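Local coordinates for protein Fe-S binding reductase, putative (Thermus thermophilus, PDB 2D4P) that is of unknown function but has a GNAT-like acetyltransferase fold and may transfer acyl groups other than amino-acyl groups, at residues V23-G26 with A27-F31; A54-G58 with E59-V63; A82-K85 with S86-A90; P101-K104 with E105-E108. One frame throughout, in Å; residues are numbered along the deposited sequence.

Interaction 1: residues V23-G26 with A27-F31; sequences VSLG and ALRFF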
loop_
_atom_site.group_PDB
_atom_site.type_symbol
_atom_site.label_atom_id
_atom_site.label_comp_id
_atom_site.label_asym_id
_atom_site.label_seq_id
_atom_site.Cartn_x
_atom_site.Cartn_y
_atom_site.Cartn_z
ATOM N N VAL A 23 -9.428 -8.654 -4.049
ATOM C CA VAL A 23 -8.463 -9.184 -3.099
ATOM C C VAL A 23 -9.017 -10.507 -2.622
ATOM O O VAL A 23 -10.156 -10.583 -2.124
ATOM C CB VAL A 23 -8.300 -8.217 -1.872
ATOM C CG1 VAL A 23 -7.239 -8.742 -0.905
ATOM C CG2 VAL A 23 -7.965 -6.817 -2.344
ATOM N N SER A 24 -8.241 -11.569 -2.790
ATOM C CA SER A 24 -8.660 -12.868 -2.286
ATOM C C SER A 24 -8.410 -12.967 -0.785
ATOM O O SER A 24 -7.632 -12.199 -0.210
ATOM C CB SER A 24 -7.906 -14.000 -3.004
ATOM O OG SER A 24 -6.513 -13.960 -2.654
ATOM N N LEU A 25 -9.057 -13.941 -0.167
ATOM C CA LEU A 25 -8.799 -14.270 1.217
ATOM C C LEU A 25 -7.343 -14.641 1.423
ATOM O O LEU A 25 -6.767 -14.266 2.435
ATOM C CB LEU A 25 -9.663 -15.446 1.678
ATOM C CG LEU A 25 -9.579 -15.858 3.144
ATOM C CD1 LEU A 25 -9.869 -14.682 4.055
ATOM C CD2 LEU A 25 -10.559 -16.989 3.416
ATOM N N GLY A 26 -6.768 -15.375 0.461
ATOM C CA GLY A 26 -5.367 -15.751 0.543
ATOM C C GLY A 26 -4.457 -14.539 0.560
ATOM O O GLY A 26 -3.502 -14.471 1.344
ATOM N N ALA A 27 -4.758 -13.579 -0.306
ATOM C CA ALA A 27 -3.997 -12.333 -0.367
ATOM C C ALA A 27 -4.165 -11.525 0.921
ATOM O O ALA A 27 -3.190 -11.062 1.477
ATOM C CB ALA A 27 -4.406 -11.507 -1.572
ATOM N N LEU A 28 -5.390 -11.427 1.416
ATOM C CA LEU A 28 -5.655 -10.716 2.660
ATOM C C LEU A 28 -4.828 -11.322 3.797
ATOM O O LEU A 28 -4.151 -10.603 4.529
ATOM C CB LEU A 28 -7.155 -10.772 2.999
ATOM C CG LEU A 28 -7.618 -10.047 4.281
ATOM C CD1 LEU A 28 -9.116 -9.751 4.204
ATOM C CD2 LEU A 28 -7.350 -10.855 5.540
ATOM N N ARG A 29 -4.842 -12.651 3.908
ATOM C CA ARG A 29 -4.118 -13.348 4.969
ATOM C C ARG A 29 -2.607 -13.104 4.925
ATOM O O ARG A 29 -1.975 -12.834 5.953
ATOM C CB ARG A 29 -4.406 -14.851 4.912
ATOM C CG ARG A 29 -5.735 -15.245 5.505
ATOM C CD ARG A 29 -6.107 -16.695 5.222
ATOM N NE ARG A 29 -7.378 -17.039 5.848
ATOM C CZ ARG A 29 -7.971 -18.231 5.744
ATOM N NH1 ARG A 29 -7.433 -19.189 5.007
ATOM N NH2 ARG A 29 -9.121 -18.452 6.365
ATOM N N PHE A 30 -2.043 -13.183 3.734
ATOM C CA PHE A 30 -0.636 -12.917 3.521
ATOM C C PHE A 30 -0.262 -11.488 3.892
ATOM O O PHE A 30 0.699 -11.249 4.629
ATOM C CB PHE A 30 -0.296 -13.170 2.070
ATOM C CG PHE A 30 1.100 -12.798 1.710
ATOM C CD1 PHE A 30 1.392 -11.561 1.129
ATOM C CD2 PHE A 30 2.135 -13.683 1.946
ATOM C CE1 PHE A 30 2.694 -11.230 0.782
ATOM C CE2 PHE A 30 3.459 -13.342 1.585
ATOM C CZ PHE A 30 3.720 -12.109 1.020
ATOM N N PHE A 31 -1.015 -10.524 3.384
ATOM C CA PHE A 31 -0.721 -9.123 3.681
ATOM C C PHE A 31 -0.993 -8.747 5.141
ATOM O O PHE A 31 -0.302 -7.912 5.706
ATOM C CB PHE A 31 -1.379 -8.173 2.668
ATOM C CG PHE A 31 -0.689 -8.196 1.317
ATOM C CD1 PHE A 31 0.602 -7.656 1.163
ATOM C CD2 PHE A 31 -1.292 -8.766 0.209
ATOM C CE1 PHE A 31 1.231 -7.697 -0.047
ATOM C CE2 PHE A 31 -0.635 -8.818 -1.025
ATOM C CZ PHE A 31 0.632 -8.294 -1.151
#
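Ser24 caps the start of helix 25-34 by turning its hydroxyl back to Ala27: Ser24 OG accepts from Ala27 N at 3.0 Å, with an N-H...O angle of 159°. This is a side-chain N-cap, and chi1 of 67° makes it possible by setting OG between the backbone N and the carbonyl carbon, which turns it toward the N-H of Ala27. The carbonyl O of Ser24 takes Leu28 N at 2.9 Å, and the helical ladder continues with Arg29 N on Leu25 O and Phe30 N on Gly26 O. In the same opening turn, the side chains of Leu25 and Arg29 run obliquely over each other. The guanidinium group of Arg29 presents one face to Leu25, whose CD2 stands 3.6 Å above its plane, displaced toward the rim, so the charged group is met here by a methyl. Its NE is paired with Glu8 in a salt bridge. On the inward side Leu28 packs on Leu11 and Leu14 of helix 11-16, while Val23 touches Phe49 and Arg67, placing the segment before the helix against strands 45-56 and 61-70. Just ahead of the cap, the CG1 methyl of Val23 rests 4.0 Å from Ala27 CB.

Interaction 2: residues A54-G58 with E59-V63; sequences AVWQG and EATTV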
loop_
_atom_site.group_PDB
_atom_site.type_symbol
_atom_site.label_atom_id
_atom_site.label_comp_id
_atom_site.label_asym_id
_atom_site.label_seq_id
_atom_site.Cartn_x
_atom_site.Cartn_y
_atom_site.Cartn_z
ATOM N N ALA A 54 7.826 -6.658 3.071
ATOM C CA ALA A 54 9.269 -6.551 3.109
ATOM C C ALA A 54 9.939 -7.445 2.112
ATOM O O ALA A 54 9.583 -8.636 1.975
ATOM C CB ALA A 54 9.803 -6.851 4.503
ATOM N N VAL A 55 10.900 -6.858 1.404
ATOM C CA VAL A 55 11.712 -7.554 0.415
ATOM C C VAL A 55 13.188 -7.337 0.765
ATOM O O VAL A 55 13.648 -6.194 0.779
ATOM C CB VAL A 55 11.465 -7.024 -0.987
ATOM C CG1 VAL A 55 12.369 -7.757 -2.023
ATOM C CG2 VAL A 55 9.971 -7.152 -1.365
ATOM N N TRP A 56 13.878 -8.414 1.093
ATOM C CA TRP A 56 15.308 -8.357 1.468
ATOM C C TRP A 56 16.136 -8.064 0.212
ATOM O O TRP A 56 15.934 -8.666 -0.867
ATOM C CB TRP A 56 15.757 -9.639 2.130
ATOM C CG TRP A 56 17.072 -9.550 2.845
ATOM C CD1 TRP A 56 17.438 -8.632 3.815
ATOM C CD2 TRP A 56 18.184 -10.421 2.686
ATOM N NE1 TRP A 56 18.718 -8.892 4.251
ATOM C CE2 TRP A 56 19.201 -9.980 3.570
ATOM C CE3 TRP A 56 18.445 -11.518 1.856
ATOM C CZ2 TRP A 56 20.437 -10.620 3.676
ATOM C CZ3 TRP A 56 19.701 -12.160 1.964
ATOM C CH2 TRP A 56 20.670 -11.708 2.859
ATOM N N GLN A 57 17.021 -7.086 0.338
ATOM C CA GLN A 57 17.908 -6.711 -0.760
ATOM C C GLN A 57 19.269 -7.432 -0.703
ATOM O O GLN A 57 20.105 -7.218 -1.565
ATOM C CB GLN A 57 18.137 -5.200 -0.763
ATOM C CG GLN A 57 16.895 -4.351 -0.701
ATOM C CD GLN A 57 16.045 -4.476 -1.913
ATOM O OE1 GLN A 57 16.476 -4.068 -2.994
ATOM N NE2 GLN A 57 14.820 -5.004 -1.755
ATOM N N GLY A 58 19.524 -8.241 0.326
ATOM C CA GLY A 58 20.834 -8.822 0.528
ATOM C C GLY A 58 21.608 -8.243 1.713
ATOM O O GLY A 58 22.647 -8.782 2.105
ATOM N N GLU A 59 21.113 -7.150 2.272
ATOM C CA GLU A 59 21.681 -6.591 3.503
ATOM C C GLU A 59 20.609 -5.721 4.117
ATOM O O GLU A 59 20.102 -5.989 5.217
ATOM C CB GLU A 59 22.970 -5.795 3.226
ATOM C CG GLU A 59 23.640 -5.218 4.472
ATOM C CD GLU A 59 24.902 -4.429 4.122
ATOM O OE1 GLU A 59 24.793 -3.298 3.613
ATOM O OE2 GLU A 59 26.000 -4.964 4.297
ATOM N N ALA A 60 20.218 -4.700 3.370
ATOM C CA ALA A 60 19.094 -3.867 3.758
ATOM C C ALA A 60 17.799 -4.513 3.274
ATOM O O ALA A 60 17.809 -5.480 2.489
ATOM C CB ALA A 60 19.251 -2.512 3.142
ATOM N N THR A 61 16.692 -3.977 3.766
ATOM C CA THR A 61 15.346 -4.371 3.371
ATOM C C THR A 61 14.604 -3.179 2.798
ATOM O O THR A 61 14.808 -2.038 3.214
ATOM C CB THR A 61 14.637 -4.942 4.589
ATOM O OG1 THR A 61 15.334 -6.123 5.014
ATOM C CG2 THR A 61 13.183 -5.361 4.316
ATOM N N THR A 62 13.770 -3.437 1.793
ATOM C CA THR A 62 12.838 -2.461 1.281
ATOM C C THR A 62 11.423 -2.927 1.566
ATOM O O THR A 62 11.147 -4.131 1.472
ATOM C CB THR A 62 12.999 -2.342 -0.264
ATOM O OG1 THR A 62 14.299 -1.793 -0.574
ATOM C CG2 THR A 62 11.996 -1.370 -0.830
ATOM N N VAL A 63 10.532 -1.994 1.919
ATOM C CA VAL A 63 9.120 -2.294 1.944
ATOM C C VAL A 63 8.518 -1.823 0.631
ATOM O O VAL A 63 8.591 -0.652 0.293
ATOM C CB VAL A 63 8.424 -1.673 3.185
ATOM C CG1 VAL A 63 6.890 -1.633 2.947
ATOM C CG2 VAL A 63 8.749 -2.510 4.414
HETATM O O HOH W 1 20.391 -8.689 6.695
HETATM O O HOH W 2 14.478 -1.396 -3.156
#
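A beta-hairpin contact joins Ala54-Gly58 to Glu59-Val63, at the turn between strands 45-56 and 61-70 and at the surface end of the central sheet. The two strand ends run antiparallel at 153°. Val55 and Thr62 form the hydrogen-bonded pair, with Val55 N to Thr62 O at 2.7 Å and Thr62 N to Val55 O at 2.9 Å; Ala54-Val63 and Trp56-Thr61 are the non-hydrogen-bonded pairs beside it. Gln57 N closes the loop on Ala60 O at 2.8 Å, and Gly58, with phi of 109°, adopts a backbone where a CB would strike the preceding carbonyl. Trp56 folds back over this turn: Gly58 N lies 3.5 Å above the centre of the Trp56 ring, while Thr61 OG1 meets the ring edge in plane. Trp56 NE1 makes a weak bond to Glu59 O, and a water also bridges those two atoms. On the side of Val55 and Thr62, Gln57 bends at chi2 (-66°) so that its NE2 reaches Val55 O at 3.0 Å, above the carbonyl plane. One carbonyl oxygen is thus gripped from opposite faces by a side-chain amide and the strand N-H of Thr62, consistent with the Gln57 side chain being held against the hairpin.

Interaction 3: residues A82-K85 with S86-A90; sequences AVVK and SAYDA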
loop_
_atom_site.group_PDB
_atom_site.type_symbol
_atom_site.label_atom_id
_atom_site.label_comp_id
_atom_site.label_asym_id
_atom_site.label_seq_id
_atom_site.Cartn_x
_atom_site.Cartn_y
_atom_site.Cartn_z
ATOM N N ALA A 82 1.185 5.175 7.533
ATOM C CA ALA A 82 1.117 3.968 8.347
ATOM C C ALA A 82 2.159 2.969 7.827
ATOM O O ALA A 82 2.866 2.327 8.593
ATOM C CB ALA A 82 -0.292 3.369 8.303
ATOM N N VAL A 83 2.268 2.864 6.509
ATOM C CA VAL A 83 3.281 1.987 5.928
ATOM C C VAL A 83 4.698 2.441 6.332
ATOM O O VAL A 83 5.516 1.617 6.761
ATOM C CB VAL A 83 3.160 1.877 4.399
ATOM C CG1 VAL A 83 4.352 1.112 3.848
ATOM C CG2 VAL A 83 1.809 1.202 3.993
ATOM N N VAL A 84 4.975 3.731 6.205
ATOM C CA VAL A 84 6.289 4.303 6.528
ATOM C C VAL A 84 6.602 4.047 7.994
ATOM O O VAL A 84 7.708 3.625 8.321
ATOM C CB VAL A 84 6.395 5.806 6.130
ATOM C CG1 VAL A 84 7.614 6.471 6.754
ATOM C CG2 VAL A 84 6.457 5.923 4.635
ATOM N N LYS A 85 5.667 4.342 8.888
ATOM C CA LYS A 85 5.889 4.064 10.310
ATOM C C LYS A 85 6.259 2.584 10.555
ATOM O O LYS A 85 7.206 2.288 11.289
ATOM C CB LYS A 85 4.663 4.412 11.135
ATOM C CG LYS A 85 4.888 4.212 12.618
ATOM C CD LYS A 85 3.656 4.564 13.390
ATOM C CE LYS A 85 3.917 4.476 14.886
ATOM N NZ LYS A 85 4.391 3.136 15.291
ATOM N N SER A 86 5.526 1.671 9.929
ATOM C CA SER A 86 5.782 0.241 10.088
ATOM C C SER A 86 7.187 -0.145 9.548
ATOM O O SER A 86 7.858 -1.041 10.052
ATOM C CB SER A 86 4.685 -0.577 9.433
ATOM O OG SER A 86 4.788 -0.631 8.011
ATOM N N ALA A 87 7.648 0.580 8.533
ATOM C CA ALA A 87 8.976 0.369 7.993
ATOM C C ALA A 87 10.041 0.909 8.937
ATOM O O ALA A 87 11.028 0.236 9.236
ATOM C CB ALA A 87 9.065 1.036 6.632
ATOM N N TYR A 88 9.858 2.123 9.423
ATOM C CA TYR A 88 10.800 2.691 10.406
ATOM C C TYR A 88 10.932 1.746 11.596
ATOM O O TYR A 88 12.050 1.406 12.042
ATOM C CB TYR A 88 10.303 4.027 10.939
ATOM C CG TYR A 88 10.793 5.268 10.203
ATOM C CD1 TYR A 88 12.141 5.611 10.145
ATOM C CD2 TYR A 88 9.873 6.124 9.624
ATOM C CE1 TYR A 88 12.561 6.793 9.455
ATOM C CE2 TYR A 88 10.250 7.269 8.948
ATOM C CZ TYR A 88 11.587 7.606 8.845
ATOM O OH TYR A 88 11.893 8.775 8.189
ATOM N N ASP A 89 9.787 1.272 12.085
ATOM C CA ASP A 89 9.780 0.431 13.276
ATOM C C ASP A 89 10.495 -0.891 13.049
ATOM O O ASP A 89 11.075 -1.440 13.991
ATOM C CB ASP A 89 8.353 0.167 13.793
ATOM C CG ASP A 89 7.699 1.383 14.417
ATOM O OD1 ASP A 89 8.360 2.412 14.719
ATOM O OD2 ASP A 89 6.467 1.376 14.652
ATOM N N ALA A 90 10.468 -1.394 11.821
ATOM C CA ALA A 90 11.159 -2.606 11.444
ATOM C C ALA A 90 12.615 -2.412 10.987
ATOM O O ALA A 90 13.243 -3.372 10.553
ATOM C CB ALA A 90 10.387 -3.288 10.358
HETATM O O HOH W 3 7.033 4.514 15.765
#
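Lys85, Ser86 and Val84 dominate this contact within the last turns of helix 73-89. Lys85 sends an extended chain, bent only at its end (chi4 -57°), along the helix to Asp89. Lys85 NZ lies 2.8 Å from Asp89 OD2, on the syn lone pair of that oxygen, in a salt bridge between residues four apart. A water spans the same pair, accepting from NZ and donating to Asp89 OD1, so both carboxylate oxygens are engaged. Ser86 instead turns its hydroxyl back: chi1 of 77° brings Ser86 OG to 2.7 Å from Val83 O, to which it donates. Ala87 N reaches Val83 O at 3.0 Å, giving that oxygen two donors, and Ser86 OG is also bonded to ND1 of His36. With alanine in place of Ser86, His36 ND1 is likely to lose this partner and Val83 O to keep only the backbone donor. Val84 lies alongside Tyr88, its CG1 at 3.5 Å from Tyr88 CE2, and it also touches Phe115. Val83 and Ala87 face the sheet, packing on Val95. This is the helix of a beta-alpha-beta unit, between strands 61-70 and 94-97, with an apolar side on the sheet and a charged pair along its exposed side.

Interaction 4: residues P101-K104 with E105-E108; sequences PERK and ELEE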
loop_
_atom_site.group_PDB
_atom_site.type_symbol
_atom_site.label_atom_id
_atom_site.label_comp_id
_atom_site.label_asym_id
_atom_site.label_seq_id
_atom_site.Cartn_x
_atom_site.Cartn_y
_atom_site.Cartn_z
ATOM N N PRO A 101 1.145 7.132 -13.181
ATOM C CA PRO A 101 1.129 8.600 -13.061
ATOM C C PRO A 101 -0.197 9.291 -13.431
ATOM O O PRO A 101 -0.339 10.489 -13.204
ATOM C CB PRO A 101 2.265 9.038 -13.997
ATOM C CG PRO A 101 2.355 7.963 -15.006
ATOM C CD PRO A 101 1.994 6.675 -14.299
ATOM N N GLU A 102 -1.147 8.558 -14.002
ATOM C CA GLU A 102 -2.517 9.051 -14.180
ATOM C C GLU A 102 -3.242 9.238 -12.832
ATOM O O GLU A 102 -4.244 9.939 -12.753
ATOM C CB GLU A 102 -3.336 8.090 -15.057
ATOM C CG GLU A 102 -2.832 7.955 -16.497
ATOM C CD GLU A 102 -3.929 7.613 -17.518
ATOM O OE1 GLU A 102 -3.947 6.459 -18.016
ATOM O OE2 GLU A 102 -4.751 8.504 -17.870
ATOM N N ARG A 103 -2.753 8.590 -11.781
ATOM C CA ARG A 103 -3.409 8.659 -10.484
ATOM C C ARG A 103 -2.937 9.912 -9.761
ATOM O O ARG A 103 -1.993 9.888 -8.994
ATOM C CB ARG A 103 -3.092 7.404 -9.676
ATOM C CG ARG A 103 -3.537 6.111 -10.336
ATOM C CD ARG A 103 -3.231 4.865 -9.483
ATOM N NE ARG A 103 -3.964 4.908 -8.222
ATOM C CZ ARG A 103 -3.747 4.094 -7.195
ATOM N NH1 ARG A 103 -2.835 3.152 -7.273
ATOM N NH2 ARG A 103 -4.497 4.214 -6.104
ATOM N N LYS A 104 -3.615 11.024 -10.004
ATOM C CA LYS A 104 -3.170 12.317 -9.490
ATOM C C LYS A 104 -3.299 12.444 -7.980
ATOM O O LYS A 104 -2.501 13.139 -7.359
ATOM C CB LYS A 104 -3.932 13.460 -10.164
ATOM C CG LYS A 104 -3.763 13.549 -11.679
ATOM C CD LYS A 104 -2.373 13.163 -12.182
ATOM C CE LYS A 104 -2.166 13.635 -13.623
ATOM N NZ LYS A 104 -1.065 12.911 -14.334
ATOM N N GLU A 105 -4.310 11.798 -7.399
ATOM C CA GLU A 105 -4.509 11.826 -5.962
ATOM C C GLU A 105 -3.346 11.123 -5.260
ATOM O O GLU A 105 -2.804 11.644 -4.277
ATOM C CB GLU A 105 -5.838 11.191 -5.550
ATOM C CG GLU A 105 -7.056 12.051 -5.896
ATOM C CD GLU A 105 -8.313 11.681 -5.107
ATOM O OE1 GLU A 105 -8.279 10.771 -4.238
ATOM O OE2 GLU A 105 -9.347 12.343 -5.352
ATOM N N LEU A 106 -2.959 9.971 -5.793
ATOM C CA LEU A 106 -1.822 9.235 -5.241
ATOM C C LEU A 106 -0.507 10.010 -5.405
ATOM O O LEU A 106 0.318 10.084 -4.480
ATOM C CB LEU A 106 -1.732 7.851 -5.866
ATOM C CG LEU A 106 -0.556 6.976 -5.402
ATOM C CD1 LEU A 106 -0.608 6.787 -3.911
ATOM C CD2 LEU A 106 -0.592 5.642 -6.099
ATOM N N GLU A 107 -0.335 10.630 -6.552
ATOM C CA GLU A 107 0.853 11.439 -6.799
ATOM C C GLU A 107 0.942 12.572 -5.783
ATOM O O GLU A 107 1.996 12.837 -5.202
ATOM C CB GLU A 107 0.782 12.002 -8.215
ATOM C CG GLU A 107 2.100 12.473 -8.805
ATOM C CD GLU A 107 1.993 12.656 -10.317
ATOM O OE1 GLU A 107 1.276 13.586 -10.735
ATOM O OE2 GLU A 107 2.579 11.818 -11.065
ATOM N N GLU A 108 -0.194 13.225 -5.544
ATOM C CA GLU A 108 -0.268 14.266 -4.543
ATOM C C GLU A 108 0.084 13.736 -3.148
ATOM O O GLU A 108 0.830 14.368 -2.424
ATOM C CB GLU A 108 -1.660 14.913 -4.507
ATOM C CG GLU A 108 -1.805 15.935 -3.374
ATOM C CD GLU A 108 -3.101 16.736 -3.431
ATOM O OE1 GLU A 108 -3.717 16.807 -4.532
ATOM O OE2 GLU A 108 -3.473 17.290 -2.370
#
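Arg103 and Leu106 meet at the N-terminus of helix 104-112, where Arg103 is both the N-cap residue and the centre of an inverse gamma turn. The backbone bonds start the helix: Glu107 N donates to Arg103 O at 3.0 Å and Glu108 N to Lys104 O at 2.9 Å. Apolar contact comes from Leu106, whose CD2 stands 3.5 Å above one face of the Arg103 guanidinium, offset toward its rim, as the two side chains cross. A bend at chi3 (63°) folds the arginine over that methyl. The polar end of Arg103 is held outside the turn, NH2 donating to the carbonyl of Ile68, with a long, weak ion pair to Glu69. Were Arg103 cut back to alanine, the Ile68 carbonyl would probably lose that donor and the Leu106 methyl its cover on this side. Electrostatic contact is looser. Lys104 and Glu107 run alongside each other, yet Lys104 NZ and Glu107 OE1 stay 4.3 Å apart, too far for a salt bridge. Leu106 is buried and touches Leu99, while Glu105, at the surface, touches Val73 and Leu76 of helix 73-89. Lys104 is bent at chi2 (-35°), and its NZ donates to Pro101 O at 2.8 Å.

All four contacts are local, and they differ in where in the fold they sit. Interactions 1 and 4 both lie at helix starts, on opposite sides of the chain's centre with centres about 25 Å apart; a serine hydroxyl caps the first, whereas in the second an arginine holds the N-cap position. Each lays a leucine methyl over a guanidinium whose polar atoms bond elsewhere. Interaction 3 lies toward a helix end and interaction 2 at a hairpin turn. These two meet directly, with Val63 CG1 on Val83 CG1 at 3.8 Å, where strand 61-70 packs against helix 73-89. Interactions 1 and 3 are partly buried, 2 and 4 surface contacts; polar bonds run through all four, with the salt bridge in interaction 3.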